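Local coordinates for ganglioside-induced differentiation-associated protein 2 (Homo sapiens, PDB 4UML) that carries an N-terminal macro domain, a fold that often binds ADP-ribose and related ligands, and probably serves in signalling, although its own activity remains unclear, at residues A[148-153]-A[184-189]; A[100-105]-A[126-131]. All coordinates share one frame; numbering follows the deposited sequence.

Interaction 1 (A[148-153]-A[184-189]); sequences SCYRNV and HIALRT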
# COMPACT_ATOMS: atom_id res chain seq x y z
N SER A 148 8.76 6.91 -4.41
CA SER A 148 9.46 6.79 -3.14
C SER A 148 8.54 6.29 -2.04
O SER A 148 8.97 5.50 -1.21
CB SER A 148 10.12 8.11 -2.74
OG SER A 148 11.18 8.34 -3.64
N CYS A 149 7.29 6.75 -1.99
CA CYS A 149 6.34 6.17 -1.04
C CYS A 149 6.31 4.64 -1.13
O CYS A 149 6.45 3.96 -0.11
CB CYS A 149 4.93 6.71 -1.30
SG CYS A 149 4.75 8.45 -0.89
N TYR A 150 6.04 4.11 -2.31
CA TYR A 150 5.91 2.67 -2.48
C TYR A 150 7.25 1.93 -2.18
O TYR A 150 7.27 0.93 -1.50
CB TYR A 150 5.41 2.32 -3.88
CG TYR A 150 3.94 2.51 -4.02
CD1 TYR A 150 3.07 1.51 -3.63
CD2 TYR A 150 3.40 3.75 -4.41
CE1 TYR A 150 1.70 1.69 -3.68
CE2 TYR A 150 2.03 3.94 -4.49
CZ TYR A 150 1.19 2.92 -4.11
OH TYR A 150 -0.14 3.09 -4.14
N ARG A 151 8.34 2.49 -2.67
CA ARG A 151 9.70 1.95 -2.46
C ARG A 151 10.05 1.92 -0.95
O ARG A 151 10.56 0.94 -0.42
CB ARG A 151 10.65 2.86 -3.21
CG ARG A 151 12.13 2.52 -3.08
CD ARG A 151 12.83 3.36 -2.02
NE ARG A 151 14.29 3.27 -2.15
CZ ARG A 151 15.18 3.76 -1.27
NH1 ARG A 151 14.78 4.38 -0.16
NH2 ARG A 151 16.48 3.63 -1.50
N ASN A 152 9.78 3.02 -0.26
CA ASN A 152 10.10 3.08 1.15
C ASN A 152 9.23 2.21 2.06
O ASN A 152 9.69 1.74 3.11
CB ASN A 152 10.13 4.53 1.61
CG ASN A 152 11.38 5.25 1.12
OD1 ASN A 152 12.46 4.67 1.11
ND2 ASN A 152 11.23 6.50 0.68
N VAL A 153 7.96 2.03 1.69
CA VAL A 153 7.10 1.08 2.41
C VAL A 153 7.69 -0.30 2.33
O VAL A 153 7.86 -1.02 3.35
CB VAL A 153 5.68 1.07 1.79
CG1 VAL A 153 4.86 -0.12 2.30
CG2 VAL A 153 4.97 2.36 2.19
N HIS A 184 -0.18 2.90 -12.29
CA HIS A 184 1.00 2.35 -12.97
C HIS A 184 2.21 2.35 -12.08
O HIS A 184 2.95 1.39 -12.05
CB HIS A 184 1.38 3.16 -14.20
CG HIS A 184 0.53 2.90 -15.38
ND1 HIS A 184 0.72 1.80 -16.20
CD2 HIS A 184 -0.49 3.60 -15.92
CE1 HIS A 184 -0.15 1.84 -17.19
NE2 HIS A 184 -0.91 2.91 -17.03
N ILE A 185 2.41 3.45 -11.36
CA ILE A 185 3.56 3.56 -10.47
C ILE A 185 3.47 2.52 -9.36
O ILE A 185 4.44 1.81 -9.08
CB ILE A 185 3.69 4.99 -9.91
CG1 ILE A 185 3.97 5.95 -11.08
CG2 ILE A 185 4.78 5.06 -8.86
CD1 ILE A 185 3.84 7.42 -10.77
N ALA A 186 2.31 2.41 -8.73
CA ALA A 186 2.12 1.47 -7.64
C ALA A 186 2.43 0.03 -8.11
O ALA A 186 3.24 -0.68 -7.49
CB ALA A 186 0.70 1.56 -7.11
N LEU A 187 1.81 -0.40 -9.19
CA LEU A 187 1.98 -1.78 -9.64
C LEU A 187 3.39 -2.06 -10.16
O LEU A 187 3.96 -3.13 -9.88
CB LEU A 187 0.94 -2.12 -10.71
CG LEU A 187 -0.51 -2.00 -10.25
CD1 LEU A 187 -1.43 -2.33 -11.39
CD2 LEU A 187 -0.74 -2.91 -9.07
N ARG A 188 3.94 -1.14 -10.93
CA ARG A 188 5.29 -1.32 -11.47
C ARG A 188 6.32 -1.46 -10.36
O ARG A 188 7.19 -2.36 -10.35
CB ARG A 188 5.62 -0.13 -12.39
CG ARG A 188 6.96 -0.24 -13.11
CD ARG A 188 7.11 0.95 -14.06
NE ARG A 188 7.30 2.17 -13.27
CZ ARG A 188 6.83 3.37 -13.58
NH1 ARG A 188 6.14 3.57 -14.69
NH2 ARG A 188 7.08 4.38 -12.77
N THR A 189 6.20 -0.61 -9.35
CA THR A 189 7.15 -0.62 -8.23
C THR A 189 7.06 -1.92 -7.44
O THR A 189 8.09 -2.53 -7.04
CB THR A 189 6.88 0.59 -7.30
OG1 THR A 189 6.89 1.79 -8.09
CG2 THR A 189 7.88 0.67 -6.19
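Ala-186 lies over one face of the Tyr-150 ring. Its CA stands 3.8 Å above the ring plane, over the centre, while the methyl is displaced toward the phenol end, lying 3.3 Å from Tyr-150 CZ. Measured to the ring centroid, CB makes a CH-pi contact 29° off the normal, and the small side chain is consistent with so close an approach of the ring plane to the helix backbone. Nearer the root of the tyrosine, Thr-189 CG2 meets Tyr-150 CB at 3.8 Å. The threonine keeps its polar branch on its own helix: with OG1 beside the backbone N (chi1 -53°), the hydroxyl donates to Ile-185 O at 2.6 Å. That carbonyl also accepts from Thr-189 N, which reaches it from the opposite face of its plane. Helices 139-159 and 179-197, neighbours in the alpha/beta/alpha macro fold, run side by side, their local axes 9.5 Å apart at closest approach and crossing at -31°. Beyond the pair, the tyrosine ring meets Phe-167, and its hydroxyl forms a weak hydrogen bond with Ile-170 N. With an alanine here instead of the tyrosine, a gap would probably open over Ala-186, and Ile-170 N would lose its weak partner.

Interaction 2 (A[100-105]-A[126-131]); sequences EDLQKL and IIHTVG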
# COMPACT_ATOMS: atom_id res chain seq x y z
N GLU A 100 0.51 8.80 21.03
CA GLU A 100 1.85 8.90 21.63
C GLU A 100 2.95 8.44 20.66
O GLU A 100 3.99 9.11 20.52
CB GLU A 100 1.95 8.11 22.95
CG GLU A 100 1.31 8.82 24.15
CD GLU A 100 -0.20 8.67 24.20
OE1 GLU A 100 -0.69 7.55 24.40
OE2 GLU A 100 -0.89 9.69 24.02
N ASP A 101 2.73 7.31 20.00
CA ASP A 101 3.67 6.80 19.00
C ASP A 101 3.87 7.79 17.86
O ASP A 101 4.99 8.00 17.38
CB ASP A 101 3.20 5.45 18.42
CG ASP A 101 4.04 4.28 18.92
OD1 ASP A 101 4.50 4.36 20.09
OD2 ASP A 101 4.22 3.28 18.14
N LEU A 102 2.77 8.41 17.47
CA LEU A 102 2.73 9.30 16.34
C LEU A 102 3.48 10.64 16.61
O LEU A 102 4.25 11.11 15.77
CB LEU A 102 1.26 9.51 15.99
CG LEU A 102 0.78 9.57 14.55
CD1 LEU A 102 1.40 8.52 13.63
CD2 LEU A 102 -0.74 9.43 14.56
N GLN A 103 3.30 11.23 17.80
CA GLN A 103 4.01 12.46 18.14
C GLN A 103 5.49 12.18 18.18
O GLN A 103 6.27 12.99 17.68
CB GLN A 103 3.58 13.05 19.50
CG GLN A 103 2.10 13.38 19.68
CD GLN A 103 1.44 14.06 18.48
OE1 GLN A 103 1.67 13.70 17.33
NE2 GLN A 103 0.59 15.03 18.77
N LYS A 104 5.89 11.05 18.75
CA LYS A 104 7.30 10.70 18.77
C LYS A 104 7.95 10.85 17.38
O LYS A 104 9.11 11.25 17.29
CB LYS A 104 7.54 9.29 19.33
CG LYS A 104 7.49 9.18 20.86
CD LYS A 104 7.74 7.75 21.36
CE LYS A 104 7.05 7.47 22.68
N LEU A 105 7.21 10.55 16.30
CA LEU A 105 7.80 10.56 14.95
C LEU A 105 8.15 11.97 14.46
O LEU A 105 9.01 12.10 13.61
CB LEU A 105 6.87 9.89 13.93
CG LEU A 105 6.46 8.43 14.16
CD1 LEU A 105 5.51 8.02 13.06
CD2 LEU A 105 7.68 7.52 14.17
N ILE A 126 1.74 -0.26 11.54
CA ILE A 126 1.25 0.64 10.51
C ILE A 126 2.51 1.24 9.91
O ILE A 126 3.41 1.65 10.67
CB ILE A 126 0.39 1.78 11.08
CG1 ILE A 126 -0.83 1.23 11.80
CG2 ILE A 126 -0.12 2.70 9.98
CD1 ILE A 126 -1.45 2.19 12.77
N ILE A 127 2.56 1.31 8.58
CA ILE A 127 3.56 2.12 7.90
C ILE A 127 2.87 3.39 7.40
O ILE A 127 1.94 3.33 6.59
CB ILE A 127 4.23 1.35 6.74
CG1 ILE A 127 4.95 0.13 7.30
CG2 ILE A 127 5.19 2.27 5.98
CD1 ILE A 127 5.36 -0.87 6.25
N HIS A 128 3.30 4.54 7.91
CA HIS A 128 2.73 5.81 7.54
C HIS A 128 3.57 6.41 6.43
O HIS A 128 4.82 6.43 6.51
CB HIS A 128 2.73 6.74 8.75
CG HIS A 128 2.08 6.16 9.97
ND1 HIS A 128 0.75 6.35 10.26
CD2 HIS A 128 2.56 5.36 10.95
CE1 HIS A 128 0.44 5.71 11.37
NE2 HIS A 128 1.53 5.11 11.82
N THR A 129 2.90 6.91 5.40
CA THR A 129 3.61 7.58 4.32
C THR A 129 2.84 8.80 3.82
O THR A 129 1.68 8.98 4.18
CB THR A 129 3.87 6.57 3.18
OG1 THR A 129 4.86 7.10 2.30
CG2 THR A 129 2.58 6.23 2.42
N VAL A 130 3.47 9.62 2.97
CA VAL A 130 2.87 10.90 2.49
C VAL A 130 3.10 11.04 0.99
O VAL A 130 4.22 11.20 0.52
CB VAL A 130 3.52 12.11 3.21
CG1 VAL A 130 3.02 13.46 2.68
CG2 VAL A 130 3.35 11.99 4.72
N GLY A 131 2.03 10.95 0.24
CA GLY A 131 2.07 11.13 -1.18
C GLY A 131 2.12 12.62 -1.54
O GLY A 131 1.83 13.49 -0.72
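One face of the His-128 ring carries a methyl of the helix, Leu-102 CD1, 3.9 Å from the centroid and 19° off the normal, in an apolar CH-pi contact shifted toward the rim on which CE1 sits: Leu-102 CD1 to His-128 CE1 is 3.7 Å. A chi1 of -140°, well away from a staggered value, and a chi2 of 43° together bring CD1 over the ring. Leu-105 adds a looser, oblique touch, its CD1 4.5 Å from His-128 CD2. The opposite face is backed by a methyl of the histidine's own strand, Ile-126 CG2, 3.3 Å above the ring plane, so the imidazole is sandwiched between methyl groups.

Along strand 125-129 the side chains alternate: Ile-127 and Thr-129 meet helix 139-159, whereas His-128 between them points toward helix 97-105. This is the sandwich of the macro domain, a mixed sheet with helices on both sides, seen where strand 125-129 lies between the parallel strand 71-75 and the antiparallel edge strand 113-117.

Polar bonding runs to these flanking strands, with none directly between helix and strand. His-128 NE2 is hydrogen-bonded to Thr-116 OG1 and ND1 to Asn-74 ND2; gripped at both nitrogens, the buried ring has its rotation fixed and offers its flat faces to the methyls. The helix is moored to the edge strand as well, through a hydrogen bond between Leu-105 O and Lys-114 NZ and a weak one between Asp-101 OD2 and Lys-117 N.

Overall arrangement
Strand 125-129 is the element that joins the two contacts, whose centres lie about 18 Å apart. Interaction 2 uses one side of it; its other side packs on helix 139-159, which follows it in the chain and carries the first segment of interaction 1. There Val-153 CG2 meets Ile-127 CG2 at 3.8 Å, and Cys-149 SG packs 3.1 Å from Val-130 O, and also against Thr-129 OG1 and Gly-131 CA. The contacts therefore span three layers: helix 97-105 on one face, strand 125-129 in the sheet, and helices 139-159 and 179-197 side by side on the other face. The centre of interaction 1 lies about 8 Å from the centre of the chain, that of interaction 2 about 15 Å.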